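Local coordinates for conserved hypothetical protein (Streptococcus pneumoniae, PDB 2GK4) that is of unknown function but, as a DNA/pantothenate metabolism flavoprotein with a Rossmann-like fold, probably takes part in coenzyme A biosynthesis, at residues E168-L179 against R201-L210. Numbering follows the deposited sequence.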
# COMPACT_ATOMS: atom_id res chain seq x y z
N GLU A 168 -13.85 27.64 -4.17
CA GLU A 168 -13.18 27.65 -5.47
C GLU A 168 -12.18 28.79 -5.62
O GLU A 168 -11.19 28.62 -6.28
CB GLU A 168 -14.21 27.62 -6.62
CG GLU A 168 -15.04 26.34 -6.57
CD GLU A 168 -15.83 26.09 -7.85
OE1 GLU A 168 -16.17 27.06 -8.58
OE2 GLU A 168 -16.13 24.90 -8.10
N ASP A 169 -12.41 29.94 -4.99
CA ASP A 169 -11.44 31.02 -5.07
C ASP A 169 -10.12 30.61 -4.37
O ASP A 169 -9.03 30.97 -4.82
CB ASP A 169 -12.01 32.32 -4.48
CG ASP A 169 -12.99 33.02 -5.43
OD1 ASP A 169 -12.95 32.76 -6.66
OD2 ASP A 169 -13.81 33.85 -4.96
N HIS A 170 -10.23 29.83 -3.29
CA HIS A 170 -9.02 29.38 -2.57
C HIS A 170 -8.27 28.38 -3.44
O HIS A 170 -7.04 28.44 -3.55
CB HIS A 170 -9.37 28.77 -1.21
CG HIS A 170 -8.19 28.21 -0.46
ND1 HIS A 170 -7.18 29.01 0.04
CD2 HIS A 170 -7.86 26.94 -0.13
CE1 HIS A 170 -6.29 28.25 0.65
NE2 HIS A 170 -6.67 26.99 0.56
N LEU A 171 -9.04 27.52 -4.09
CA LEU A 171 -8.51 26.51 -4.99
C LEU A 171 -7.71 27.20 -6.09
O LEU A 171 -6.59 26.79 -6.40
CB LEU A 171 -9.68 25.69 -5.56
CG LEU A 171 -9.52 24.35 -6.24
CD1 LEU A 171 -8.59 23.42 -5.43
CD2 LEU A 171 -10.91 23.68 -6.46
N VAL A 172 -8.29 28.24 -6.68
CA VAL A 172 -7.60 29.04 -7.70
C VAL A 172 -6.32 29.71 -7.17
O VAL A 172 -5.27 29.65 -7.82
CB VAL A 172 -8.55 30.11 -8.31
CG1 VAL A 172 -7.77 31.10 -9.20
CG2 VAL A 172 -9.62 29.37 -9.14
N ASP A 173 -6.42 30.33 -5.99
CA ASP A 173 -5.28 30.96 -5.31
C ASP A 173 -4.12 29.97 -5.17
O ASP A 173 -2.99 30.25 -5.62
CB ASP A 173 -5.77 31.50 -3.94
CG ASP A 173 -4.64 31.93 -2.96
OD1 ASP A 173 -3.43 31.76 -3.22
OD2 ASP A 173 -4.99 32.42 -1.86
N ILE A 174 -4.41 28.81 -4.59
CA ILE A 174 -3.39 27.76 -4.42
C ILE A 174 -2.84 27.22 -5.76
O ILE A 174 -1.62 27.01 -5.90
CB ILE A 174 -3.94 26.61 -3.55
CG1 ILE A 174 -4.39 27.14 -2.17
CG2 ILE A 174 -2.92 25.42 -3.44
CD1 ILE A 174 -3.26 27.77 -1.31
N ALA A 175 -3.73 26.96 -6.71
CA ALA A 175 -3.30 26.53 -8.05
C ALA A 175 -2.38 27.54 -8.72
O ALA A 175 -1.37 27.16 -9.32
CB ALA A 175 -4.51 26.23 -8.94
N ARG A 176 -2.69 28.84 -8.61
CA ARG A 176 -1.83 29.86 -9.21
C ARG A 176 -0.45 29.96 -8.58
O ARG A 176 0.53 30.19 -9.29
CB ARG A 176 -2.52 31.21 -9.23
CG ARG A 176 -3.50 31.26 -10.38
CD ARG A 176 -4.11 32.58 -10.60
NE ARG A 176 -4.89 32.49 -11.83
CZ ARG A 176 -6.01 33.14 -12.07
NH1 ARG A 176 -6.61 32.95 -13.25
NH2 ARG A 176 -6.52 33.99 -11.18
N LYS A 177 -0.38 29.77 -7.27
CA LYS A 177 0.89 29.73 -6.57
C LYS A 177 1.74 28.58 -7.12
O LYS A 177 2.94 28.75 -7.36
CB LYS A 177 0.65 29.59 -5.07
CG LYS A 177 0.14 30.89 -4.38
CD LYS A 177 0.01 30.66 -2.88
CE LYS A 177 -0.67 31.84 -2.17
NZ LYS A 177 -0.25 33.15 -2.70
N SER A 178 1.10 27.44 -7.36
CA SER A 178 1.72 26.25 -7.94
C SER A 178 2.16 26.48 -9.39
O SER A 178 3.25 26.05 -9.80
CB SER A 178 0.76 25.07 -7.85
OG SER A 178 1.29 23.94 -8.52
N LEU A 179 1.32 27.14 -10.18
CA LEU A 179 1.72 27.56 -11.53
C LEU A 179 3.05 28.29 -11.57
O LEU A 179 3.92 27.97 -12.39
CB LEU A 179 0.65 28.47 -12.13
CG LEU A 179 -0.32 27.91 -13.15
CD1 LEU A 179 0.01 28.40 -14.52
CD2 LEU A 179 -0.24 26.45 -13.14
N ARG A 201 -15.95 17.95 -10.68
CA ARG A 201 -15.76 19.40 -10.93
C ARG A 201 -14.27 19.69 -10.94
O ARG A 201 -13.55 19.27 -10.03
CB ARG A 201 -16.43 20.20 -9.79
CG ARG A 201 -16.15 21.69 -9.79
CD ARG A 201 -17.19 22.39 -10.62
NE ARG A 201 -17.05 23.84 -10.47
CZ ARG A 201 -17.61 24.71 -11.31
NH1 ARG A 201 -18.33 24.26 -12.33
NH2 ARG A 201 -17.41 26.02 -11.13
N ALA A 202 -13.81 20.46 -11.92
CA ALA A 202 -12.42 20.90 -11.97
C ALA A 202 -12.30 22.26 -12.63
O ALA A 202 -13.16 22.68 -13.42
CB ALA A 202 -11.54 19.89 -12.72
N ILE A 203 -11.24 22.96 -12.26
CA ILE A 203 -10.98 24.29 -12.79
C ILE A 203 -9.62 24.25 -13.44
O ILE A 203 -8.62 23.95 -12.78
CB ILE A 203 -11.01 25.35 -11.67
CG1 ILE A 203 -12.28 25.17 -10.79
CG2 ILE A 203 -10.84 26.78 -12.24
CD1 ILE A 203 -12.23 25.92 -9.49
N PHE A 204 -9.59 24.59 -14.73
CA PHE A 204 -8.35 24.68 -15.49
C PHE A 204 -7.79 26.07 -15.20
O PHE A 204 -8.35 27.08 -15.67
CB PHE A 204 -8.63 24.47 -16.99
CG PHE A 204 -8.75 23.03 -17.39
CD1 PHE A 204 -9.59 22.14 -16.70
CD2 PHE A 204 -8.05 22.56 -18.51
CE1 PHE A 204 -9.70 20.80 -17.09
CE2 PHE A 204 -8.17 21.23 -18.93
CZ PHE A 204 -8.99 20.35 -18.24
N VAL A 205 -6.77 26.11 -14.35
CA VAL A 205 -6.17 27.33 -13.90
C VAL A 205 -4.92 27.68 -14.74
O VAL A 205 -3.87 26.96 -14.77
CB VAL A 205 -5.82 27.27 -12.37
CG1 VAL A 205 -5.26 28.60 -11.89
CG2 VAL A 205 -7.07 26.95 -11.55
N GLU A 206 -5.03 28.82 -15.40
CA GLU A 206 -3.89 29.43 -16.03
C GLU A 206 -3.56 30.77 -15.37
O GLU A 206 -4.25 31.23 -14.48
CB GLU A 206 -4.15 29.59 -17.53
CG GLU A 206 -4.35 28.27 -18.25
CD GLU A 206 -4.91 28.45 -19.65
OE1 GLU A 206 -5.90 29.17 -19.82
OE2 GLU A 206 -4.38 27.85 -20.59
N LYS A 207 -2.47 31.38 -15.82
CA LYS A 207 -1.97 32.60 -15.21
C LYS A 207 -3.05 33.68 -15.13
O LYS A 207 -3.28 34.25 -14.07
CB LYS A 207 -0.80 33.09 -16.04
CG LYS A 207 -0.05 34.25 -15.43
CD LYS A 207 1.43 34.14 -15.78
CE LYS A 207 1.73 34.59 -17.20
NZ LYS A 207 3.04 35.33 -17.25
N ASN A 208 -3.75 33.90 -16.23
CA ASN A 208 -4.73 34.98 -16.34
C ASN A 208 -6.12 34.55 -16.80
O ASN A 208 -6.96 35.41 -17.15
CB ASN A 208 -4.24 36.04 -17.34
CG ASN A 208 -3.01 36.80 -16.86
OD1 ASN A 208 -2.84 37.08 -15.68
ND2 ASN A 208 -2.12 37.10 -17.79
N GLN A 209 -6.40 33.25 -16.86
CA GLN A 209 -7.75 32.82 -17.16
C GLN A 209 -8.06 31.50 -16.53
O GLN A 209 -7.17 30.76 -16.11
CB GLN A 209 -8.03 32.74 -18.66
CG GLN A 209 -6.86 32.34 -19.51
CD GLN A 209 -6.98 32.90 -20.91
OE1 GLN A 209 -6.34 33.88 -21.26
NE2 GLN A 209 -7.84 32.28 -21.72
N LEU A 210 -9.36 31.22 -16.50
CA LEU A 210 -9.92 30.03 -15.90
C LEU A 210 -10.90 29.39 -16.86
O LEU A 210 -11.56 30.07 -17.67
CB LEU A 210 -10.72 30.41 -14.64
CG LEU A 210 -10.01 31.12 -13.48
CD1 LEU A 210 -11.03 31.40 -12.39
CD2 LEU A 210 -8.83 30.32 -12.94
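Glu168 and Arg201 form a side-on, two-pronged salt bridge: Arg201 NE donates to Glu168 OE2 at 2.8 Å and Arg201 NH2 to Glu168 OE1 at 3.0 Å. Both oxygens offer their syn lone pairs, and carboxylate and guanidinium lie 5° from coplanar. The bend in the arginine chain (chi2 89°) turns this edge to the acid, while its NH1 bonds Gln214. At the other end, Arg176, extended from CG to NE, spans the gap to the hairpin turn, and its guanidinium can give two N-H groups to one carbonyl: NE (3.0 Å) and NH1 both donate to Glu206 O. Val172 CG1 and Lys207 O lie over its opposite faces, each toward the rim, Lys207 O without a hydrogen bond. Helix 168-182 covers one face of the Rossmann-like mixed sheet, its 168-179 segment crossing strand 202-205 at -38°; Phe204 points to helix 216-228 on the other face. Small Ala175 lets the strand come close, its CB meeting Val205 CG2 at 3.7 Å, while Val205 CG1 presses on Arg176 CG at 3.5 Å. Ile203 CD1 touches Glu168 CB and Leu171 CD2, one helical turn apart, and both Val172 methyls meet Leu210, CG1 4.0 Å from Leu210 CD2.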